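Local coordinates for protein RNA-directed RNA polymerase (PDB 3ZED) that catalyses template-directed RNA synthesis as the viral RNA-dependent RNA polymerase, and probably also occurs covalently attached to the genomic RNA, at residues 35-40 with 110-115; 155-160 with 308-313; 282-287 with 735-740; 445-450 with 783-788. All coordinates share one frame; numbering follows the deposited sequence.

Contact 1. Residues 35-40 with 110-115; sequences FRPAKD and HKPDHD
His114 lays its imidazole between the side chains of Arg36 and Lys39, with one ring edge against the backbone of Pro37. It buries more surface here than any other residue of the two segments. His114 ND1 donates to Pro37 O at 3.0 Å. The oxygen lies in the ring plane, and ND1 lies in the carbonyl plane. With CG of His114 opposite its own nitrogen (chi1 -168°), the ring is carried across the 36-39 backbone. Pro37 O also receives a CA-H...O contact from His114 CA at 3.3 Å. Lys39 CG sits over one ring face, 3.7 Å from the centroid of the His114 ring, as a CH-pi contact. The lysine chain then runs on past the ring, and Lys39 CE comes to 3.5 Å from His114 NE2. Arg36 CD lies more loosely over the opposite face. The guanidinium is turned 82° from the imidazole, and Arg36 NH1 donates to His114 O; the modelled bond is very short, so its exact length is doubtful. Pro37 points its ring at the other backbone. Pro37 CG is 3.4 Å from Pro112 O, and Pro37 CD is 3.5 Å from Asp113 O. Pro112, which follows a cis peptide bond, meets it ring to ring. A water links Ala38 O to His114 N. Behind this layer, Pro37 touches Trp314 and Pro112 touches Gln158. Since ND1 donates, it carries a proton, and the two basic chains beside the ring would probably disfavour a second one on NE2.

Contact 2. Residues 155-160 with 308-313; sequences ATLQYG and RYTQVD
Gln311 grips the junction of helix 143-156 and strand 157-160 twice. Gln311 N donates to Thr156 O at 2.8 Å. The side chain starts opposite its carbonyl carbon (chi1 -72°) and stays extended beyond CG, which carries the amide to the next peptide. There Gln311 NE2 donates to Leu157 O at 2.7 Å. The bond is nearly straight and lies in the amide plane, but the donor stands above the carbonyl plane of Leu157. Gln311 CG also lies 3.9 Å from Gln158 CB. The bend at chi2 (61°) lays the Gln158 amide beside the next peptide, where Gln158 NE2 donates to Tyr159 O at 2.8 Å. It is also bonded to Gly121 O. Tyr159 and Arg308 share one face of the sheet. Arg308 CG meets the edge of the tyrosine ring, 3.8 Å from Tyr159 CD1. The guanidinium is tilted 41° to that ring, and its far end is held by Tyr589 O and Glu661. The Tyr159 hydroxyl bonds to Glu594. Tyr309 points to the other face, the one that carries Gln158. Its ring edge meets the backbone, with Tyr309 CE2 3.3 Å from Gly160 O, and its hydroxyl is bonded to Lys305 O. The backbones of Gln158 and Tyr309 form an antiparallel hydrogen-bonded pair, with Gln158 N to Tyr309 O at 2.8 Å. This is a helix-to-strand junction in which short strand 157-160 pairs antiparallel with long strand 299-310 of a mixed five-stranded sheet.

Contact 3. Residues 282-287 with 735-740; sequences DPEAGV and LRVSTL
Pro283 and Glu284, in the N-capped first turn of helix 283-293, pack against the 3-10 turn 737-739 that leads into helix 740-752. The contact joins the palm domain to the C-terminal region. Pro283 turns its ring to the carbonyls of the turn, with Pro283 CB 3.6 Å from Val737 O. Val737 CG1 fits between Glu284 and Val287. Val737 CG1 lies 3.6 Å from Glu284 CA and 3.8 Å from Val287 CB. Further along the 735-740 segment, Leu740 CD1 meets Val287 CG2 at 3.9 Å, and the two side chains cross at about a right angle. Val287 also touches Leu274 of helix 260-278. Beside this patch the contact becomes ionic. Glu284 CG is opposite its backbone nitrogen (chi1 -162°), which sends the carboxylate past Ser738 to Arg736. Arg736 NH2 donates to Glu284 OE2 at 3.2 Å in a salt bridge. The oxygen uses its syn lone pair, and the carboxylate and guanidinium are nearly coplanar, 13° apart. The Glu784 carboxylate is close to Glu284 OE1; one of the two acids may be protonated, and Arg736 would help to offset the charge. Arg736 NH1 is taken by Asn776 O. Thr739 OG1 and N both reach Arg736 O and tie the 3-10 turn. The helix start is fixed by Asp282 OD1, which accepts from Ala285 N at 3.2 Å from above the carboxylate plane.

Contact 4. Residues 445-450 with 783-788; sequences MNVAPS and TETREA
Thr785 points its methyl group between Val447 and Ser450 of the facing helix. Thr785 CG2 lies 3.8 Å from Val447 CG1 and 3.8 Å from Ser450 CB. The side chains of Val447 and Thr785 cross at about a right angle. Thr785 chi1 of -56° sets CG2 opposite the backbone nitrogen, and OG1 opposite the carbonyl carbon, beside the backbone nitrogen. OG1 then bonds back to Ser781 O, one turn earlier in its own helix. Thr785 OG1 also lies 3.2 Å from Asn446 O. Ser450 offers its CB to the contact, while its OG bonds to Leu782 O. Its hydroxyl thus ties the two helices just beside the methyl contact. Arg786 stays at the margin and leads its guanidinium away.

The next shell fixes these groups. Asn446 ND2 bonds to Ser781 OG, and Asn446 OD1 is held by Arg732. Ile291 of helix 283-293 touches both Val447 and Thr785 and covers the contact. The 445-450 segment is not a regular helix: it widens into a pi-type turn at 445-447 and kinks near Pro449. The short axes approach to 8.5 Å at a crossing angle of -54°. Such closeness fits the small side chains between them. This is oblique helix-to-helix packing, joining helix 438-452 of the polymerase catalytic region to C-terminal helix 781-789.

How the contacts relate
Contact 1 joins two loops near the N terminus and closes a loop of about 70 residues. Contact 2 opens after it and pairs strand 157-160 with strand 299-310. The two stand in series, yet they touch. Contact 3 opens at 282, before contact 2 closes at 313, so these two cross; they lie on opposite sides of the chain's centre, about 50 Å apart between centres. Contact 4 opens inside the span of contact 3 and closes beyond it, so they cross too. They close loops of about 450 and 330 residues. They also touch: Val737 N probably bonds to Glu784 OE1. Contacts 1 and 2 stay within the palm domain, while contacts 3 and 4 join it to the C-terminal region.

Contact 1. Residues 35-40 with 110-115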
loop_
_atom_site.group_PDB
_atom_site.type_symbol
_atom_site.label_atom_id
_atom_site.label_comp_id
_atom_site.label_asym_id
_atom_site.label_seq_id
_atom_site.Cartn_x
_atom_site.Cartn_y
_atom_site.Cartn_z
ATOM N N PHE B 35 1.325 -10.450 -28.905
ATOM C CA PHE B 35 2.631 -9.892 -28.655
ATOM C C PHE B 35 3.545 -11.009 -28.209
ATOM O O PHE B 35 3.178 -11.791 -27.324
ATOM C CB PHE B 35 2.539 -8.774 -27.598
ATOM C CG PHE B 35 3.863 -8.270 -27.076
ATOM C CD1 PHE B 35 4.792 -7.674 -27.934
ATOM C CD2 PHE B 35 4.170 -8.360 -25.726
ATOM C CE1 PHE B 35 6.005 -7.185 -27.440
ATOM C CE2 PHE B 35 5.380 -7.864 -25.229
ATOM C CZ PHE B 35 6.288 -7.280 -26.083
ATOM N N ARG B 36 4.715 -11.111 -28.860
ATOM C CA ARG B 36 5.748 -12.073 -28.499
ATOM C C ARG B 36 6.930 -11.277 -27.975
ATOM O O ARG B 36 7.618 -10.632 -28.777
ATOM C CB ARG B 36 6.138 -12.981 -29.681
ATOM C CG ARG B 36 7.157 -14.075 -29.311
ATOM C CD ARG B 36 7.304 -15.161 -30.372
ATOM N NE ARG B 36 6.154 -16.072 -30.492
ATOM C CZ ARG B 36 5.965 -17.188 -29.786
ATOM N NH1 ARG B 36 6.827 -17.541 -28.843
ATOM N NH2 ARG B 36 4.895 -17.940 -29.998
ATOM N N PRO B 37 7.158 -11.256 -26.642
ATOM C CA PRO B 37 8.306 -10.498 -26.117
ATOM C C PRO B 37 9.618 -10.950 -26.766
ATOM O O PRO B 37 9.761 -12.119 -27.101
ATOM C CB PRO B 37 8.282 -10.806 -24.615
ATOM C CG PRO B 37 6.868 -11.203 -24.334
ATOM C CD PRO B 37 6.427 -11.946 -25.555
ATOM N N ALA B 38 10.533 -10.005 -27.012
ATOM C CA ALA B 38 11.833 -10.283 -27.613
ATOM C C ALA B 38 12.697 -11.089 -26.642
ATOM O O ALA B 38 12.422 -11.092 -25.437
ATOM C CB ALA B 38 12.533 -8.969 -27.966
ATOM N N LYS B 39 13.738 -11.752 -27.156
ATOM C CA LYS B 39 14.696 -12.470 -26.320
ATOM C C LYS B 39 15.317 -11.438 -25.370
ATOM O O LYS B 39 15.514 -10.278 -25.771
ATOM C CB LYS B 39 15.761 -13.189 -27.166
ATOM C CG LYS B 39 15.208 -14.324 -28.035
ATOM C CD LYS B 39 16.226 -14.788 -29.080
ATOM C CE LYS B 39 15.638 -15.676 -30.157
ATOM N NZ LYS B 39 15.509 -17.091 -29.715
ATOM N N ASP B 40 15.499 -11.809 -24.096
ATOM C CA ASP B 40 16.008 -10.881 -23.095
ATOM C C ASP B 40 17.519 -11.045 -22.947
ATOM O O ASP B 40 17.949 -12.041 -22.356
ATOM C CB ASP B 40 15.291 -11.105 -21.756
ATOM C CG ASP B 40 15.483 -10.000 -20.740
ATOM O OD1 ASP B 40 16.468 -9.235 -20.861
ATOM O OD2 ASP B 40 14.661 -9.905 -19.816
ATOM N N HIS B 110 8.777 -14.631 -15.928
ATOM C CA HIS B 110 8.336 -13.470 -16.672
ATOM C C HIS B 110 7.441 -14.002 -17.763
ATOM O O HIS B 110 7.907 -14.755 -18.621
ATOM C CB HIS B 110 9.557 -12.699 -17.199
ATOM C CG HIS B 110 10.421 -12.147 -16.107
ATOM N ND1 HIS B 110 11.562 -12.799 -15.686
ATOM C CD2 HIS B 110 10.263 -11.029 -15.362
ATOM C CE1 HIS B 110 12.075 -12.051 -14.722
ATOM N NE2 HIS B 110 11.339 -10.971 -14.501
ATOM N N LYS B 111 6.127 -13.734 -17.666
ATOM C CA LYS B 111 5.191 -14.251 -18.663
ATOM C C LYS B 111 4.253 -13.145 -19.185
ATOM O O LYS B 111 3.798 -12.323 -18.398
ATOM C CB LYS B 111 4.362 -15.447 -18.125
ATOM C CG LYS B 111 5.151 -16.682 -17.686
ATOM C CD LYS B 111 5.837 -17.447 -18.835
ATOM C CE LYS B 111 6.836 -18.435 -18.274
ATOM N NZ LYS B 111 7.659 -19.046 -19.337
ATOM N N PRO B 112 3.933 -13.130 -20.501
ATOM C CA PRO B 112 4.467 -14.020 -21.548
ATOM C C PRO B 112 5.948 -13.733 -21.789
ATOM O O PRO B 112 6.463 -12.710 -21.325
ATOM C CB PRO B 112 3.601 -13.678 -22.766
ATOM C CG PRO B 112 3.174 -12.258 -22.547
ATOM C CD PRO B 112 3.025 -12.108 -21.059
ATOM N N ASP B 113 6.644 -14.659 -22.449
ATOM C CA ASP B 113 8.045 -14.472 -22.819
ATOM C C ASP B 113 8.234 -14.926 -24.271
ATOM O O ASP B 113 7.258 -15.295 -24.931
ATOM C CB ASP B 113 9.033 -15.143 -21.834
ATOM C CG ASP B 113 8.942 -16.645 -21.626
ATOM O OD1 ASP B 113 8.631 -17.368 -22.600
ATOM O OD2 ASP B 113 9.281 -17.107 -20.515
ATOM N N HIS B 114 9.470 -14.866 -24.781
ATOM C CA HIS B 114 9.756 -15.238 -26.160
ATOM C C HIS B 114 9.354 -16.686 -26.486
ATOM O O HIS B 114 8.882 -16.937 -27.593
ATOM C CB HIS B 114 11.239 -15.023 -26.481
ATOM C CG HIS B 114 11.547 -15.113 -27.942
ATOM N ND1 HIS B 114 11.208 -14.091 -28.818
ATOM C CD2 HIS B 114 12.121 -16.119 -28.644
ATOM C CE1 HIS B 114 11.610 -14.497 -30.013
ATOM N NE2 HIS B 114 12.159 -15.712 -29.958
ATOM N N ASP B 115 9.504 -17.612 -25.527
ATOM C CA ASP B 115 9.227 -19.024 -25.744
ATOM C C ASP B 115 7.867 -19.502 -25.204
ATOM O O ASP B 115 7.508 -20.662 -25.421
ATOM C CB ASP B 115 10.357 -19.858 -25.132
ATOM C CG ASP B 115 11.706 -19.602 -25.781
ATOM O OD1 ASP B 115 11.805 -19.732 -27.025
ATOM O OD2 ASP B 115 12.656 -19.257 -25.053
HETATM O O HOH W 1 11.636 -13.289 -23.606
#

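Contact 2. Residues 155-160 with 308-313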
loop_
_atom_site.group_PDB
_atom_site.type_symbol
_atom_site.label_atom_id
_atom_site.label_comp_id
_atom_site.label_asym_id
_atom_site.label_seq_id
_atom_site.Cartn_x
_atom_site.Cartn_y
_atom_site.Cartn_z
ATOM N N ALA B 155 -3.689 -4.019 -29.196
ATOM C CA ALA B 155 -2.535 -3.871 -30.079
ATOM C C ALA B 155 -1.292 -3.259 -29.410
ATOM O O ALA B 155 -0.195 -3.566 -29.853
ATOM C CB ALA B 155 -2.911 -3.031 -31.292
ATOM N N THR B 156 -1.440 -2.417 -28.362
ATOM C CA THR B 156 -0.287 -1.714 -27.772
ATOM C C THR B 156 0.037 -2.095 -26.334
ATOM O O THR B 156 1.149 -1.806 -25.883
ATOM C CB THR B 156 -0.493 -0.204 -27.861
ATOM O OG1 THR B 156 -1.649 0.140 -27.095
ATOM C CG2 THR B 156 -0.624 0.277 -29.311
ATOM N N LEU B 157 -0.901 -2.726 -25.616
ATOM C CA LEU B 157 -0.683 -3.148 -24.239
ATOM C C LEU B 157 -0.430 -4.658 -24.144
ATOM O O LEU B 157 -0.637 -5.400 -25.097
ATOM C CB LEU B 157 -1.868 -2.752 -23.301
ATOM C CG LEU B 157 -2.313 -1.283 -23.255
ATOM C CD1 LEU B 157 -3.468 -1.103 -22.309
ATOM C CD2 LEU B 157 -1.157 -0.332 -22.879
ATOM N N GLN B 158 0.029 -5.098 -22.976
ATOM C CA GLN B 158 0.233 -6.491 -22.661
ATOM C C GLN B 158 0.124 -6.694 -21.160
ATOM O O GLN B 158 0.882 -6.089 -20.402
ATOM C CB GLN B 158 1.595 -7.001 -23.180
ATOM C CG GLN B 158 1.854 -8.485 -22.877
ATOM C CD GLN B 158 0.821 -9.381 -23.514
ATOM O OE1 GLN B 158 0.718 -9.456 -24.737
ATOM N NE2 GLN B 158 0.004 -10.043 -22.698
ATOM N N TYR B 159 -0.813 -7.545 -20.729
ATOM C CA TYR B 159 -0.864 -7.909 -19.323
ATOM C C TYR B 159 0.180 -8.995 -19.099
ATOM O O TYR B 159 0.296 -9.925 -19.910
ATOM C CB TYR B 159 -2.259 -8.355 -18.850
ATOM C CG TYR B 159 -2.248 -8.758 -17.390
ATOM C CD1 TYR B 159 -2.237 -7.799 -16.382
ATOM C CD2 TYR B 159 -2.129 -10.096 -17.017
ATOM C CE1 TYR B 159 -2.152 -8.160 -15.037
ATOM C CE2 TYR B 159 -2.017 -10.467 -15.676
ATOM C CZ TYR B 159 -2.047 -9.497 -14.688
ATOM O OH TYR B 159 -1.992 -9.858 -13.359
ATOM N N GLY B 160 0.943 -8.855 -18.027
ATOM C CA GLY B 160 1.985 -9.813 -17.706
ATOM C C GLY B 160 2.968 -9.317 -16.674
ATOM O O GLY B 160 2.811 -8.218 -16.143
ATOM N N ARG B 308 -0.655 -4.160 -16.859
ATOM C CA ARG B 308 -0.935 -3.933 -18.261
ATOM C C ARG B 308 0.114 -2.926 -18.727
ATOM O O ARG B 308 -0.047 -1.707 -18.603
ATOM C CB ARG B 308 -2.410 -3.524 -18.492
ATOM C CG ARG B 308 -3.333 -4.746 -18.292
ATOM C CD ARG B 308 -4.827 -4.522 -18.115
ATOM N NE ARG B 308 -5.174 -4.277 -16.726
ATOM C CZ ARG B 308 -5.933 -5.045 -15.954
ATOM N NH1 ARG B 308 -6.477 -6.150 -16.431
ATOM N NH2 ARG B 308 -6.155 -4.711 -14.701
ATOM N N TYR B 309 1.265 -3.483 -19.158
ATOM C CA TYR B 309 2.415 -2.746 -19.653
ATOM C C TYR B 309 2.267 -2.385 -21.113
ATOM O O TYR B 309 1.541 -3.050 -21.846
ATOM C CB TYR B 309 3.687 -3.587 -19.467
ATOM C CG TYR B 309 4.049 -3.823 -18.019
ATOM C CD1 TYR B 309 4.516 -2.786 -17.222
ATOM C CD2 TYR B 309 3.946 -5.089 -17.452
ATOM C CE1 TYR B 309 4.841 -2.991 -15.884
ATOM C CE2 TYR B 309 4.279 -5.311 -16.117
ATOM C CZ TYR B 309 4.740 -4.258 -15.340
ATOM O OH TYR B 309 5.083 -4.439 -14.024
ATOM N N THR B 310 2.983 -1.345 -21.547
ATOM C CA THR B 310 3.052 -0.935 -22.953
ATOM C C THR B 310 4.003 -1.922 -23.631
ATOM O O THR B 310 5.107 -2.125 -23.122
ATOM C CB THR B 310 3.487 0.541 -23.019
ATOM O OG1 THR B 310 2.362 1.334 -22.653
ATOM C CG2 THR B 310 3.930 0.973 -24.367
ATOM N N GLN B 311 3.566 -2.572 -24.739
ATOM C CA GLN B 311 4.389 -3.532 -25.500
ATOM C C GLN B 311 5.730 -2.923 -25.926
ATOM O O GLN B 311 6.766 -3.541 -25.743
ATOM C CB GLN B 311 3.654 -4.031 -26.746
ATOM C CG GLN B 311 2.502 -4.987 -26.449
ATOM C CD GLN B 311 1.752 -5.315 -27.703
ATOM O OE1 GLN B 311 2.283 -5.270 -28.805
ATOM N NE2 GLN B 311 0.498 -5.659 -27.573
ATOM N N VAL B 312 5.705 -1.687 -26.454
ATOM C CA VAL B 312 6.892 -0.964 -26.920
ATOM C C VAL B 312 7.917 -0.760 -25.759
ATOM O O VAL B 312 9.115 -0.748 -26.027
ATOM C CB VAL B 312 6.471 0.361 -27.634
ATOM C CG1 VAL B 312 7.525 1.453 -27.527
ATOM C CG2 VAL B 312 6.149 0.090 -29.104
ATOM N N ASP B 313 7.460 -0.689 -24.496
ATOM C CA ASP B 313 8.344 -0.502 -23.333
ATOM C C ASP B 313 8.414 -1.738 -22.440
ATOM O O ASP B 313 8.840 -1.618 -21.288
ATOM C CB ASP B 313 7.910 0.716 -22.491
ATOM C CG ASP B 313 7.781 2.016 -23.268
ATOM O OD1 ASP B 313 8.655 2.290 -24.124
ATOM O OD2 ASP B 313 6.793 2.752 -23.033
HETATM O O HOH W 2 3.095 -0.316 -27.321
#

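Contact 3. Residues 282-287 with 735-740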
loop_
_atom_site.group_PDB
_atom_site.type_symbol
_atom_site.label_atom_id
_atom_site.label_comp_id
_atom_site.label_asym_id
_atom_site.label_seq_id
_atom_site.Cartn_x
_atom_site.Cartn_y
_atom_site.Cartn_z
ATOM N N ASP B 282 27.778 -4.107 26.078
ATOM C CA ASP B 282 28.202 -3.425 24.856
ATOM C C ASP B 282 27.011 -3.412 23.858
ATOM O O ASP B 282 26.955 -4.270 22.966
ATOM C CB ASP B 282 29.467 -4.099 24.267
ATOM C CG ASP B 282 30.176 -3.344 23.144
ATOM O OD1 ASP B 282 29.555 -2.416 22.550
ATOM O OD2 ASP B 282 31.333 -3.703 22.830
ATOM N N PRO B 283 26.028 -2.474 24.009
ATOM C CA PRO B 283 24.883 -2.450 23.073
ATOM C C PRO B 283 25.286 -2.239 21.611
ATOM O O PRO B 283 24.622 -2.799 20.731
ATOM C CB PRO B 283 24.015 -1.292 23.582
ATOM C CG PRO B 283 24.445 -1.070 24.991
ATOM C CD PRO B 283 25.910 -1.395 25.011
ATOM N N GLU B 284 26.370 -1.480 21.337
ATOM C CA GLU B 284 26.797 -1.258 19.956
ATOM C C GLU B 284 27.221 -2.573 19.264
ATOM O O GLU B 284 26.681 -2.884 18.201
ATOM C CB GLU B 284 27.900 -0.209 19.854
ATOM C CG GLU B 284 28.030 0.345 18.446
ATOM C CD GLU B 284 28.471 1.793 18.383
ATOM O OE1 GLU B 284 27.612 2.694 18.534
ATOM O OE2 GLU B 284 29.684 2.022 18.178
ATOM N N ALA B 285 28.146 -3.341 19.866
ATOM C CA ALA B 285 28.612 -4.610 19.297
ATOM C C ALA B 285 27.481 -5.641 19.252
ATOM O O ALA B 285 27.369 -6.375 18.276
ATOM C CB ALA B 285 29.786 -5.158 20.094
ATOM N N GLY B 286 26.658 -5.665 20.303
ATOM C CA GLY B 286 25.536 -6.580 20.459
ATOM C C GLY B 286 24.447 -6.371 19.437
ATOM O O GLY B 286 24.032 -7.333 18.785
ATOM N N VAL B 287 23.964 -5.117 19.298
ATOM C CA VAL B 287 22.890 -4.755 18.354
ATOM C C VAL B 287 23.382 -4.980 16.916
ATOM O O VAL B 287 22.659 -5.595 16.124
ATOM C CB VAL B 287 22.361 -3.312 18.597
ATOM C CG1 VAL B 287 21.552 -2.781 17.418
ATOM C CG2 VAL B 287 21.536 -3.247 19.882
ATOM N N LEU B 735 20.239 9.837 19.132
ATOM C CA LEU B 735 21.342 9.204 19.874
ATOM C C LEU B 735 21.853 7.907 19.232
ATOM O O LEU B 735 21.061 7.123 18.717
ATOM C CB LEU B 735 20.903 8.923 21.306
ATOM C CG LEU B 735 20.767 10.136 22.228
ATOM C CD1 LEU B 735 19.724 9.876 23.310
ATOM C CD2 LEU B 735 22.107 10.499 22.865
ATOM N N ARG B 736 23.177 7.663 19.312
ATOM C CA ARG B 736 23.826 6.467 18.748
ATOM C C ARG B 736 23.451 5.187 19.534
ATOM O O ARG B 736 22.999 5.263 20.684
ATOM C CB ARG B 736 25.360 6.637 18.651
ATOM C CG ARG B 736 26.072 6.813 19.984
ATOM C CD ARG B 736 27.529 7.180 19.819
ATOM N NE ARG B 736 28.355 6.074 19.334
ATOM C CZ ARG B 736 29.619 6.201 18.939
ATOM N NH1 ARG B 736 30.216 7.387 18.967
ATOM N NH2 ARG B 736 30.297 5.143 18.513
ATOM N N VAL B 737 23.658 4.016 18.886
ATOM C CA VAL B 737 23.299 2.671 19.359
ATOM C C VAL B 737 24.042 2.265 20.667
ATOM O O VAL B 737 23.466 1.514 21.457
ATOM C CB VAL B 737 23.466 1.653 18.187
ATOM C CG1 VAL B 737 23.764 0.242 18.649
ATOM C CG2 VAL B 737 22.229 1.663 17.292
ATOM N N SER B 738 25.257 2.802 20.933
ATOM C CA SER B 738 26.013 2.493 22.162
ATOM C C SER B 738 25.297 2.999 23.445
ATOM O O SER B 738 25.524 2.439 24.511
ATOM C CB SER B 738 27.423 3.074 22.096
ATOM O OG SER B 738 27.375 4.483 21.952
ATOM N N THR B 739 24.399 4.002 23.319
ATOM C CA THR B 739 23.620 4.622 24.407
ATOM C C THR B 739 22.256 3.951 24.647
ATOM O O THR B 739 21.472 4.464 25.447
ATOM C CB THR B 739 23.354 6.121 24.085
ATOM O OG1 THR B 739 22.373 6.248 23.030
ATOM C CG2 THR B 739 24.616 6.899 23.737
ATOM N N LEU B 740 21.949 2.836 23.957
ATOM C CA LEU B 740 20.619 2.210 24.024
ATOM C C LEU B 740 20.227 1.716 25.412
ATOM O O LEU B 740 19.048 1.817 25.755
ATOM C CB LEU B 740 20.449 1.075 23.001
ATOM C CG LEU B 740 20.123 1.500 21.567
ATOM C CD1 LEU B 740 20.215 0.316 20.631
ATOM C CD2 LEU B 740 18.750 2.188 21.466
#

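Contact 4. Residues 445-450 with 783-788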
loop_
_atom_site.group_PDB
_atom_site.type_symbol
_atom_site.label_atom_id
_atom_site.label_comp_id
_atom_site.label_asym_id
_atom_site.label_seq_id
_atom_site.Cartn_x
_atom_site.Cartn_y
_atom_site.Cartn_z
ATOM N N MET B 445 11.935 2.618 16.240
ATOM C CA MET B 445 12.642 3.872 15.986
ATOM C C MET B 445 14.048 3.722 15.456
ATOM O O MET B 445 14.473 4.528 14.633
ATOM C CB MET B 445 12.717 4.736 17.273
ATOM C CG MET B 445 11.356 5.063 17.917
ATOM S SD MET B 445 10.052 5.682 16.792
ATOM C CE MET B 445 10.791 7.190 16.218
ATOM N N ASN B 446 14.789 2.754 15.960
ATOM C CA ASN B 446 16.206 2.679 15.664
ATOM C C ASN B 446 16.610 1.658 14.623
ATOM O O ASN B 446 17.705 1.798 14.079
ATOM C CB ASN B 446 16.982 2.399 16.968
ATOM C CG ASN B 446 16.704 3.386 18.077
ATOM O OD1 ASN B 446 16.049 3.068 19.053
ATOM N ND2 ASN B 446 17.221 4.593 17.974
ATOM N N VAL B 447 15.791 0.626 14.358
ATOM C CA VAL B 447 16.228 -0.413 13.415
ATOM C C VAL B 447 15.272 -0.581 12.225
ATOM O O VAL B 447 15.742 -0.583 11.087
ATOM C CB VAL B 447 16.454 -1.769 14.154
ATOM C CG1 VAL B 447 16.783 -2.910 13.187
ATOM C CG2 VAL B 447 17.529 -1.645 15.238
ATOM N N ALA B 448 13.967 -0.772 12.479
ATOM C CA ALA B 448 12.962 -1.055 11.447
ATOM C C ALA B 448 13.045 -0.139 10.209
ATOM O O ALA B 448 13.037 -0.697 9.120
ATOM C CB ALA B 448 11.553 -1.012 12.030
ATOM N N PRO B 449 13.161 1.213 10.289
ATOM C CA PRO B 449 13.218 2.010 9.055
ATOM C C PRO B 449 14.336 1.597 8.086
ATOM O O PRO B 449 14.097 1.654 6.874
ATOM C CB PRO B 449 13.405 3.441 9.563
ATOM C CG PRO B 449 12.767 3.439 10.921
ATOM C CD PRO B 449 13.169 2.098 11.479
ATOM N N SER B 450 15.506 1.111 8.587
ATOM C CA SER B 450 16.625 0.709 7.711
ATOM C C SER B 450 16.522 -0.735 7.241
ATOM O O SER B 450 17.334 -1.179 6.424
ATOM C CB SER B 450 17.973 0.956 8.376
ATOM O OG SER B 450 18.307 2.325 8.238
ATOM N N THR B 783 21.697 4.678 10.148
ATOM C CA THR B 783 22.955 4.523 9.410
ATOM C C THR B 783 23.746 3.331 9.987
ATOM O O THR B 783 24.286 2.530 9.220
ATOM C CB THR B 783 23.763 5.820 9.458
ATOM O OG1 THR B 783 23.002 6.839 8.803
ATOM C CG2 THR B 783 25.144 5.686 8.801
ATOM N N GLU B 784 23.793 3.216 11.331
ATOM C CA GLU B 784 24.440 2.127 12.048
ATOM C C GLU B 784 23.817 0.776 11.639
ATOM O O GLU B 784 24.558 -0.164 11.354
ATOM C CB GLU B 784 24.352 2.347 13.568
ATOM C CG GLU B 784 25.099 3.593 14.019
ATOM C CD GLU B 784 25.274 3.746 15.516
ATOM O OE1 GLU B 784 24.309 4.181 16.183
ATOM O OE2 GLU B 784 26.392 3.479 16.014
ATOM N N THR B 785 22.474 0.706 11.543
ATOM C CA THR B 785 21.735 -0.484 11.104
ATOM C C THR B 785 22.127 -0.843 9.665
ATOM O O THR B 785 22.421 -2.008 9.397
ATOM C CB THR B 785 20.216 -0.261 11.225
ATOM O OG1 THR B 785 19.929 0.107 12.565
ATOM C CG2 THR B 785 19.402 -1.500 10.866
ATOM N N ARG B 786 22.144 0.149 8.756
ATOM C CA ARG B 786 22.481 -0.063 7.347
ATOM C C ARG B 786 23.919 -0.622 7.196
ATOM O O ARG B 786 24.114 -1.580 6.439
ATOM C CB ARG B 786 22.296 1.233 6.550
ATOM C CG ARG B 786 22.407 1.054 5.047
ATOM C CD ARG B 786 23.371 2.025 4.418
ATOM N NE ARG B 786 23.081 3.408 4.796
ATOM C CZ ARG B 786 24.010 4.321 5.060
ATOM N NH1 ARG B 786 25.304 4.010 4.977
ATOM N NH2 ARG B 786 23.657 5.552 5.409
ATOM N N GLU B 787 24.894 -0.070 7.949
ATOM C CA GLU B 787 26.296 -0.523 7.968
ATOM C C GLU B 787 26.407 -2.009 8.339
ATOM O O GLU B 787 27.063 -2.777 7.630
ATOM C CB GLU B 787 27.117 0.306 8.975
ATOM C CG GLU B 787 27.375 1.740 8.550
ATOM C CD GLU B 787 28.068 2.646 9.553
ATOM O OE1 GLU B 787 28.278 2.234 10.718
ATOM O OE2 GLU B 787 28.301 3.819 9.189
ATOM N N ALA B 788 25.771 -2.398 9.457
ATOM C CA ALA B 788 25.739 -3.759 9.983
ATOM C C ALA B 788 25.035 -4.716 9.011
ATOM O O ALA B 788 25.482 -5.856 8.861
ATOM C CB ALA B 788 25.046 -3.778 11.336
#